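Local coordinates for protein cystathionine beta-lyases/cystathionine gamma-synthases (Corynebacterium glutamicum, PDB 5X5H) that probably catalyses the pyridoxal-phosphate-dependent formation of L,L-cystathionine and succinate from O-succinyl-L-homoserine and L-cysteine, in methionine biosynthesis, at residues K318-S323 / E380-N385; K325-A330 / L376-Q381; I159-A164 / H292-K297. All coordinates share one frame; numbering follows the deposited sequence.

Contact 1: residues K318-S323 / E380-N385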
loop_
_atom_site.group_PDB
_atom_site.type_symbol
_atom_site.label_atom_id
_atom_site.label_comp_id
_atom_site.label_asym_id
_atom_site.label_seq_id
_atom_site.Cartn_x
_atom_site.Cartn_y
_atom_site.Cartn_z
ATOM N N LYS A 318 -23.154 19.784 -23.030
ATOM C CA LYS A 318 -22.388 20.319 -21.949
ATOM C C LYS A 318 -23.166 20.646 -20.751
ATOM O O LYS A 318 -22.725 20.432 -19.615
ATOM C CB LYS A 318 -21.529 21.515 -22.400
ATOM C CG LYS A 318 -20.513 21.150 -23.390
ATOM C CD LYS A 318 -19.738 22.433 -23.774
ATOM C CE LYS A 318 -18.570 22.559 -22.826
ATOM N NZ LYS A 318 -17.691 23.743 -23.227
ATOM N N LYS A 319 -24.398 21.160 -20.918
ATOM C CA LYS A 319 -25.250 21.446 -19.771
ATOM C C LYS A 319 -25.653 20.108 -19.021
ATOM O O LYS A 319 -25.764 20.092 -17.762
ATOM C CB LYS A 319 -26.517 22.214 -20.234
ATOM C CG LYS A 319 -27.476 22.596 -19.131
ATOM C CD LYS A 319 -26.791 23.416 -18.052
ATOM C CE LYS A 319 -27.711 23.995 -16.961
ATOM N NZ LYS A 319 -29.128 24.384 -17.334
ATOM N N PHE A 320 -25.886 19.067 -19.854
ATOM C CA PHE A 320 -26.208 17.730 -19.251
ATOM C C PHE A 320 -24.997 17.299 -18.381
ATOM O O PHE A 320 -25.207 16.861 -17.246
ATOM C CB PHE A 320 -26.514 16.747 -20.271
ATOM C CG PHE A 320 -26.898 15.401 -19.705
ATOM C CD1 PHE A 320 -28.159 15.173 -19.167
ATOM C CD2 PHE A 320 -25.956 14.403 -19.718
ATOM C CE1 PHE A 320 -28.517 13.860 -18.716
ATOM C CE2 PHE A 320 -26.290 13.125 -19.234
ATOM C CZ PHE A 320 -27.549 12.865 -18.697
ATOM N N CYS A 321 -23.818 17.504 -18.931
ATOM C CA CYS A 321 -22.596 17.178 -18.194
ATOM C C CYS A 321 -22.477 17.862 -16.851
ATOM O O CYS A 321 -21.940 17.235 -15.880
ATOM C CB CYS A 321 -21.348 17.368 -19.064
ATOM S SG CYS A 321 -21.090 16.210 -20.316
ATOM N N THR A 322 -22.900 19.108 -16.710
ATOM C CA THR A 322 -22.782 19.821 -15.465
ATOM C C THR A 322 -24.034 19.789 -14.570
ATOM O O THR A 322 -24.062 20.347 -13.454
ATOM C CB THR A 322 -22.388 21.313 -15.664
ATOM O OG1 THR A 322 -23.441 21.919 -16.436
ATOM C CG2 THR A 322 -21.103 21.407 -16.461
ATOM N N SER A 323 -25.074 19.052 -14.986
ATOM C CA SER A 323 -26.337 18.985 -14.269
ATOM C C SER A 323 -26.530 17.733 -13.393
ATOM O O SER A 323 -27.383 17.686 -12.534
ATOM C CB SER A 323 -27.490 19.042 -15.207
ATOM O OG SER A 323 -27.490 20.323 -15.829
ATOM N N GLU A 380 -32.939 11.784 -15.138
ATOM C CA GLU A 380 -34.241 12.522 -15.351
ATOM C C GLU A 380 -34.113 13.946 -14.907
ATOM O O GLU A 380 -34.452 14.883 -15.764
ATOM C CB GLU A 380 -35.396 11.801 -14.696
ATOM C CG GLU A 380 -36.750 12.465 -14.900
ATOM C CD GLU A 380 -37.897 11.702 -14.205
ATOM O OE1 GLU A 380 -37.658 11.062 -13.140
ATOM O OE2 GLU A 380 -39.036 11.843 -14.646
ATOM N N GLN A 381 -33.631 14.275 -13.734
ATOM C CA GLN A 381 -33.490 15.651 -13.283
ATOM C C GLN A 381 -32.519 16.441 -14.134
ATOM O O GLN A 381 -32.745 17.635 -14.479
ATOM C CB GLN A 381 -33.248 15.759 -11.779
ATOM C CG GLN A 381 -31.819 15.295 -11.364
ATOM C CD GLN A 381 -30.776 16.310 -11.540
ATOM O OE1 GLN A 381 -31.064 17.527 -11.493
ATOM N NE2 GLN A 381 -29.504 15.897 -11.744
ATOM N N ALA A 382 -31.468 15.790 -14.631
ATOM C CA ALA A 382 -30.517 16.490 -15.455
ATOM C C ALA A 382 -31.121 16.832 -16.798
ATOM O O ALA A 382 -30.929 17.973 -17.305
ATOM C CB ALA A 382 -29.262 15.649 -15.661
ATOM N N LEU A 383 -31.929 15.958 -17.391
ATOM C CA LEU A 383 -32.604 16.156 -18.658
ATOM C C LEU A 383 -33.579 17.333 -18.402
ATOM O O LEU A 383 -33.732 18.143 -19.293
ATOM C CB LEU A 383 -33.358 14.992 -19.198
ATOM C CG LEU A 383 -32.470 13.824 -19.673
ATOM C CD1 LEU A 383 -33.391 12.663 -19.988
ATOM C CD2 LEU A 383 -31.582 14.171 -20.828
ATOM N N ASN A 384 -34.253 17.350 -17.260
ATOM C CA ASN A 384 -35.239 18.439 -16.992
ATOM C C ASN A 384 -34.577 19.788 -16.797
ATOM O O ASN A 384 -35.256 20.815 -17.097
ATOM C CB ASN A 384 -36.175 18.072 -15.857
ATOM C CG ASN A 384 -37.176 16.962 -16.198
ATOM O OD1 ASN A 384 -37.417 16.627 -17.351
ATOM N ND2 ASN A 384 -37.664 16.269 -15.199
ATOM N N ASN A 385 -33.299 19.843 -16.462
ATOM C CA ASN A 385 -32.459 21.064 -16.316
ATOM C C ASN A 385 -32.057 21.669 -17.648
ATOM O O ASN A 385 -31.406 22.750 -17.690
ATOM C CB ASN A 385 -31.204 20.878 -15.446
ATOM C CG ASN A 385 -30.753 22.167 -14.717
ATOM O OD1 ASN A 385 -31.572 22.986 -14.316
ATOM N ND2 ASN A 385 -29.445 22.325 -14.532
HETATM O O HOH W 1 -29.608 19.769 -12.418
#
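Lys-319, Phe-320 and Ser-323 meet Ala-382, Leu-383 and Asn-385 where two helices of the C-terminal domain of this fold type I pyridoxal-phosphate enzyme, 313-323 and 372-384, pack together; the axes of their segments 318-323 and 380-384 come within 8.7 Å, with 135° between their directions. The side chain of Asn-385 can be followed across the gap. Its CB faces the Ser-323 hydroxyl, with OG 3.8 Å away. CG lies anti to the backbone N (chi1 -151°), which carries the amide across to the other helix. There ND2 donates to Ser-323 OG over 3.1 Å, the bond being nearly straight and the acceptor lying in the amide plane. Crossing this side chain at about a right angle, Lys-319 places its CE against ND2, while its NZ donates to the Asn-385 main-chain O at 2.8 Å. Asn-385 thus uses its amide for Ser-323 and its main-chain oxygen for Lys-319.

Deeper in, CE1 of Phe-320 sits 3.6 Å from Ala-382 CB and almost as near to CD2 of Leu-383; the ring also meets Phe-310. Gln-381 NE2 donates to Ser-323 O, and a water links that oxygen to Gln-381 OE1. Ser-323 OG, the acceptor for Asn-385, passes its own hydrogen to Lys-319 O, 2.6 Å away, from above the carbonyl plane.

Contact 2: residues K325-A330 / L376-Q381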
loop_
_atom_site.group_PDB
_atom_site.type_symbol
_atom_site.label_atom_id
_atom_site.label_comp_id
_atom_site.label_asym_id
_atom_site.label_seq_id
_atom_site.Cartn_x
_atom_site.Cartn_y
_atom_site.Cartn_z
ATOM N N LYS A 325 -25.913 15.027 -10.540
ATOM C CA LYS A 325 -25.453 15.149 -9.194
ATOM C C LYS A 325 -24.967 13.852 -8.573
ATOM O O LYS A 325 -24.458 13.905 -7.455
ATOM C CB LYS A 325 -26.583 15.673 -8.346
ATOM C CG LYS A 325 -27.031 17.073 -8.752
ATOM C CD LYS A 325 -28.080 17.608 -7.812
ATOM C CE LYS A 325 -27.645 17.674 -6.339
ATOM N NZ LYS A 325 -26.441 18.545 -6.076
ATOM N N LEU A 326 -25.212 12.722 -9.213
ATOM C CA LEU A 326 -24.673 11.423 -8.739
ATOM C C LEU A 326 -23.630 10.955 -9.689
ATOM O O LEU A 326 -22.524 10.583 -9.276
ATOM C CB LEU A 326 -25.842 10.447 -8.626
ATOM C CG LEU A 326 -25.482 9.037 -8.242
ATOM C CD1 LEU A 326 -24.737 9.002 -6.931
ATOM C CD2 LEU A 326 -26.800 8.272 -8.091
ATOM N N ILE A 327 -23.918 10.975 -10.989
ATOM C CA ILE A 327 -22.970 10.694 -12.026
ATOM C C ILE A 327 -21.959 11.807 -12.082
ATOM O O ILE A 327 -22.364 12.993 -12.195
ATOM C CB ILE A 327 -23.632 10.499 -13.391
ATOM C CG1 ILE A 327 -24.769 9.444 -13.302
ATOM C CG2 ILE A 327 -22.699 10.051 -14.493
ATOM C CD1 ILE A 327 -25.618 9.352 -14.550
ATOM N N CYS A 328 -20.678 11.484 -11.994
ATOM C CA CYS A 328 -19.668 12.516 -11.912
ATOM C C CYS A 328 -19.021 12.795 -13.234
ATOM O O CYS A 328 -18.586 11.958 -13.970
ATOM C CB CYS A 328 -18.608 12.000 -10.926
ATOM S SG CYS A 328 -17.321 13.238 -10.479
ATOM N N LEU A 329 -18.825 14.113 -13.473
ATOM C CA LEU A 329 -18.044 14.645 -14.633
ATOM C C LEU A 329 -16.550 14.411 -14.436
ATOM O O LEU A 329 -15.921 15.085 -13.625
ATOM C CB LEU A 329 -18.355 16.114 -14.818
ATOM C CG LEU A 329 -17.711 16.621 -16.093
ATOM C CD1 LEU A 329 -18.133 16.070 -17.406
ATOM C CD2 LEU A 329 -17.965 18.161 -16.167
ATOM N N ALA A 330 -16.049 13.480 -15.199
ATOM C CA ALA A 330 -14.649 13.069 -15.107
ATOM C C ALA A 330 -14.299 12.214 -16.244
ATOM O O ALA A 330 -15.182 11.552 -16.869
ATOM C CB ALA A 330 -14.432 12.277 -13.770
ATOM N N LEU A 376 -31.573 6.595 -12.448
ATOM C CA LEU A 376 -32.739 7.097 -13.284
ATOM C C LEU A 376 -33.111 8.471 -12.787
ATOM O O LEU A 376 -33.357 9.392 -13.636
ATOM C CB LEU A 376 -33.897 6.149 -13.205
ATOM C CG LEU A 376 -33.800 4.911 -14.025
ATOM C CD1 LEU A 376 -34.769 3.840 -13.596
ATOM C CD2 LEU A 376 -34.010 5.242 -15.506
ATOM N N ALA A 377 -33.193 8.676 -11.501
ATOM C CA ALA A 377 -33.601 9.969 -10.961
ATOM C C ALA A 377 -32.635 11.047 -11.334
ATOM O O ALA A 377 -32.962 12.229 -11.668
ATOM C CB ALA A 377 -33.837 9.897 -9.475
ATOM N N ASP A 378 -31.332 10.725 -11.298
ATOM C CA ASP A 378 -30.309 11.714 -11.633
ATOM C C ASP A 378 -30.323 12.074 -13.092
ATOM O O ASP A 378 -30.243 13.304 -13.453
ATOM C CB ASP A 378 -28.902 11.211 -11.234
ATOM C CG ASP A 378 -27.861 12.268 -11.245
ATOM O OD1 ASP A 378 -28.132 13.436 -10.820
ATOM O OD2 ASP A 378 -26.665 11.959 -11.604
ATOM N N VAL A 379 -30.442 11.101 -13.981
ATOM C CA VAL A 379 -30.577 11.356 -15.411
ATOM C C VAL A 379 -31.833 12.170 -15.684
ATOM O O VAL A 379 -31.741 13.110 -16.487
ATOM C CB VAL A 379 -30.557 10.045 -16.263
ATOM C CG1 VAL A 379 -30.806 10.321 -17.735
ATOM C CG2 VAL A 379 -29.221 9.327 -16.073
ATOM N N GLU A 380 -32.939 11.784 -15.138
ATOM C CA GLU A 380 -34.241 12.522 -15.351
ATOM C C GLU A 380 -34.113 13.946 -14.907
ATOM O O GLU A 380 -34.452 14.883 -15.764
ATOM C CB GLU A 380 -35.396 11.801 -14.696
ATOM C CG GLU A 380 -36.750 12.465 -14.900
ATOM C CD GLU A 380 -37.897 11.702 -14.205
ATOM O OE1 GLU A 380 -37.658 11.062 -13.140
ATOM O OE2 GLU A 380 -39.036 11.843 -14.646
ATOM N N GLN A 381 -33.631 14.275 -13.734
ATOM C CA GLN A 381 -33.490 15.651 -13.283
ATOM C C GLN A 381 -32.519 16.441 -14.134
ATOM O O GLN A 381 -32.745 17.635 -14.479
ATOM C CB GLN A 381 -33.248 15.759 -11.779
ATOM C CG GLN A 381 -31.819 15.295 -11.364
ATOM C CD GLN A 381 -30.776 16.310 -11.540
ATOM O OE1 GLN A 381 -31.064 17.527 -11.493
ATOM N NE2 GLN A 381 -29.504 15.897 -11.744
#
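Asp-378, on the helix 372-384, directs its carboxylate at three consecutive main-chain N-H groups, those of Lys-325, Leu-326 and Ile-327. These bonds carry the polar part of the contact. OD1 accepts from Lys-325 N at 2.7 Å through its syn lone pair, in an almost straight bond. OD2 takes the other two: Leu-326 N, at 2.9 Å, comes from well above the carboxylate plane, whereas Ile-327 N, at 3.0 Å, arrives nearly along the C-O axis, both from the same face. The side chain sets CG anti to its own backbone N (chi1 -166°), pointing the carboxylate at the loop. The amide of Gln-381, one turn on, gives OD1 a second donor, with NE2 3.0 Å away and above the carboxylate plane; the same NE2 also serves Ser-323 O. Four N-H groups therefore hold the carboxylate against rotation and would probably stabilise its negative charge in this buried setting.

In the C-terminal domain, this carboxylate fixes the loop that leads into 328-329, an edge strand, within this chain, of the five-stranded sheet. Leu-329 of that strand forms backbone hydrogen bonds with the second subunit, so the loop being held borders an interface.

A single apolar pair joins the segments: Ile-327 CD1 reaches Val-379 CG2 at 3.9 Å, the two side chains crossing obliquely. Aliphatic carbons also pack against the carboxylate, Ile-327 CG1 passing beside Asp-378 OD2 and Leu-326 CB lying 3.4 Å from that same oxygen of Asp-378; His-16 of the third subunit packs on this leucine.

Contact 3: residues I159-A164 / H292-K297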
loop_
_atom_site.group_PDB
_atom_site.type_symbol
_atom_site.label_atom_id
_atom_site.label_comp_id
_atom_site.label_asym_id
_atom_site.label_seq_id
_atom_site.Cartn_x
_atom_site.Cartn_y
_atom_site.Cartn_z
ATOM N N ILE A 159 -19.579 -1.547 -33.587
ATOM C CA ILE A 159 -19.376 -2.948 -33.455
ATOM C C ILE A 159 -18.680 -3.568 -34.672
ATOM O O ILE A 159 -19.114 -3.288 -35.827
ATOM C CB ILE A 159 -20.697 -3.736 -33.226
ATOM C CG1 ILE A 159 -21.497 -3.159 -32.065
ATOM C CG2 ILE A 159 -20.541 -5.256 -33.192
ATOM C CD1 ILE A 159 -20.742 -3.301 -30.723
ATOM N N THR A 160 -17.658 -4.352 -34.501
ATOM C CA THR A 160 -16.977 -5.049 -35.568
ATOM C C THR A 160 -17.179 -6.494 -35.425
ATOM O O THR A 160 -17.041 -7.059 -34.302
ATOM C CB THR A 160 -15.467 -4.752 -35.464
ATOM O OG1 THR A 160 -15.248 -3.380 -35.744
ATOM C CG2 THR A 160 -14.634 -5.508 -36.489
ATOM N N ASP A 161 -17.377 -7.244 -36.527
ATOM C CA ASP A 161 -17.516 -8.654 -36.541
ATOM C C ASP A 161 -16.131 -9.287 -36.478
ATOM O O ASP A 161 -15.394 -9.349 -37.465
ATOM C CB ASP A 161 -18.261 -9.089 -37.846
ATOM C CG ASP A 161 -18.607 -10.524 -37.877
ATOM O OD1 ASP A 161 -17.919 -11.412 -37.345
ATOM O OD2 ASP A 161 -19.662 -10.842 -38.609
ATOM N N ILE A 162 -15.771 -9.700 -35.236
ATOM C CA ILE A 162 -14.374 -10.151 -35.019
ATOM C C ILE A 162 -14.016 -11.365 -35.918
ATOM O O ILE A 162 -12.934 -11.375 -36.508
ATOM C CB ILE A 162 -14.156 -10.481 -33.531
ATOM C CG1 ILE A 162 -14.283 -9.231 -32.682
ATOM C CG2 ILE A 162 -12.752 -11.047 -33.307
ATOM C CD1 ILE A 162 -14.531 -9.481 -31.207
ATOM N N GLU A 163 -14.887 -12.347 -35.974
ATOM C CA GLU A 163 -14.623 -13.606 -36.703
ATOM C C GLU A 163 -14.467 -13.239 -38.179
ATOM O O GLU A 163 -13.583 -13.757 -38.860
ATOM C CB GLU A 163 -15.755 -14.599 -36.453
ATOM C CG GLU A 163 -15.456 -15.949 -37.107
ATOM C CD GLU A 163 -16.547 -16.976 -36.866
ATOM O OE1 GLU A 163 -17.438 -16.762 -36.016
ATOM O OE2 GLU A 163 -16.461 -18.037 -37.477
ATOM N N ALA A 164 -15.318 -12.352 -38.696
ATOM C CA ALA A 164 -15.219 -12.011 -40.067
ATOM C C ALA A 164 -13.937 -11.295 -40.440
ATOM O O ALA A 164 -13.351 -11.561 -41.474
ATOM C CB ALA A 164 -16.380 -11.167 -40.510
ATOM N N HIS A 292 -25.980 -4.256 -34.039
ATOM C CA HIS A 292 -26.627 -4.966 -32.926
ATOM C C HIS A 292 -26.617 -6.486 -33.065
ATOM O O HIS A 292 -26.334 -7.235 -32.126
ATOM C CB HIS A 292 -28.121 -4.489 -32.732
ATOM C CG HIS A 292 -28.904 -5.334 -31.801
ATOM N ND1 HIS A 292 -28.699 -5.319 -30.432
ATOM C CD2 HIS A 292 -29.781 -6.343 -32.032
ATOM C CE1 HIS A 292 -29.505 -6.232 -29.865
ATOM N NE2 HIS A 292 -30.207 -6.844 -30.820
ATOM N N GLU A 293 -26.925 -7.039 -34.259
ATOM C CA GLU A 293 -26.966 -8.450 -34.469
ATOM C C GLU A 293 -25.558 -9.101 -34.337
ATOM O O GLU A 293 -25.476 -10.208 -33.768
ATOM C CB GLU A 293 -27.669 -8.792 -35.822
ATOM C CG GLU A 293 -29.124 -8.296 -35.743
ATOM C CD GLU A 293 -30.165 -9.260 -35.172
ATOM O OE1 GLU A 293 -30.901 -9.869 -36.002
ATOM O OE2 GLU A 293 -30.311 -9.366 -33.923
ATOM N N VAL A 294 -24.549 -8.388 -34.781
ATOM C CA VAL A 294 -23.129 -8.821 -34.590
ATOM C C VAL A 294 -22.850 -8.796 -33.081
ATOM O O VAL A 294 -22.299 -9.776 -32.590
ATOM C CB VAL A 294 -22.192 -7.956 -35.379
ATOM C CG1 VAL A 294 -20.737 -8.301 -35.046
ATOM C CG2 VAL A 294 -22.435 -8.208 -36.906
ATOM N N ALA A 295 -23.276 -7.749 -32.394
ATOM C CA ALA A 295 -22.958 -7.726 -30.981
ATOM C C ALA A 295 -23.593 -8.860 -30.250
ATOM O O ALA A 295 -23.023 -9.434 -29.357
ATOM C CB ALA A 295 -23.417 -6.430 -30.365
ATOM N N ALA A 296 -24.872 -9.205 -30.582
ATOM C CA ALA A 296 -25.594 -10.214 -29.857
ATOM C C ALA A 296 -24.964 -11.572 -30.123
ATOM O O ALA A 296 -25.100 -12.386 -29.253
ATOM C CB ALA A 296 -27.050 -10.148 -30.339
ATOM N N LYS A 297 -24.280 -11.783 -31.238
ATOM C CA LYS A 297 -23.594 -13.067 -31.472
ATOM C C LYS A 297 -22.302 -13.196 -30.728
ATOM O O LYS A 297 -21.985 -14.295 -30.293
ATOM C CB LYS A 297 -23.431 -13.457 -32.933
ATOM C CG LYS A 297 -22.685 -12.556 -33.837
ATOM C CD LYS A 297 -22.481 -13.227 -35.218
ATOM C CE LYS A 297 -21.351 -12.572 -35.990
ATOM N NZ LYS A 297 -21.607 -12.541 -37.467
HETATM O O HOH W 2 -18.926 -13.810 -38.552
#
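Ile-159 and Val-294 lie alongside each other, pointing opposite ways, and the conformation of each decides which methyl does the touching. In Val-294, chi1 of 173° puts CG1 opposite the backbone N, and that methyl reaches Ile-159 CG2 at 3.6 Å and, equally close, the CA of Asp-161. Ile-159 splits its branches: CG2 faces the valine, while the other arm turns to place CD1 4.1 Å from the Ala-295 methyl.

Asp-161 combines two tasks. It is the N-cap of helix 162-167, where OD1 accepts from Ala-164 N at 3.1 Å, met from above the carboxylate plane. Its OD2 forms a salt bridge with Lys-297 NZ at 2.8 Å; the lysine nitrogen meets it from the other face of the carboxylate, the two side chains crossing at about a right angle. Lys-297 makes the reach from an unusual start, with CG lodged between the backbone N and the carbonyl carbon (chi1 59°); the chain then runs out extended and bends only at its last torsion. A water completes the group, donating to Asp-161 OD1 and accepting from Lys-297 NZ, so that both carboxylate oxygens are linked to the lysine, one directly and one through solvent.

Gln-298, next along the helix, adds bonds to Thr-160 O and Ile-162 N. Helix 292-298, between strands 278-282 and 305-310 in the chain, is thereby tied to the segment that follows strand 144-150 of the seven-stranded sheet, while Ile-162 packs from the start of helix 162-167 onto strand 175-179.

How the contacts relate
From the N terminus, 159-164 comes first, and contact 3 is closed 128 residues later by 292-297, bringing the pyridoxal-phosphate domain with its seven-stranded sheet up to a helix that lies, in the chain, between two strands of the five-stranded sheet. Only then does 318-323 open contact 1, followed one residue later by 325-330. Contact 2 thus opens later, and the two loops converge on helix 372-384, their closing segments overlapping at Glu-380 and Gln-381. Their centres are about 8 Å apart, and Cys-321 CB packs on Leu-329 CD1 at 3.8 Å. Contact 3, its centre about 33 Å from that of contact 1 and about 31 Å from that of contact 2, crosses neither.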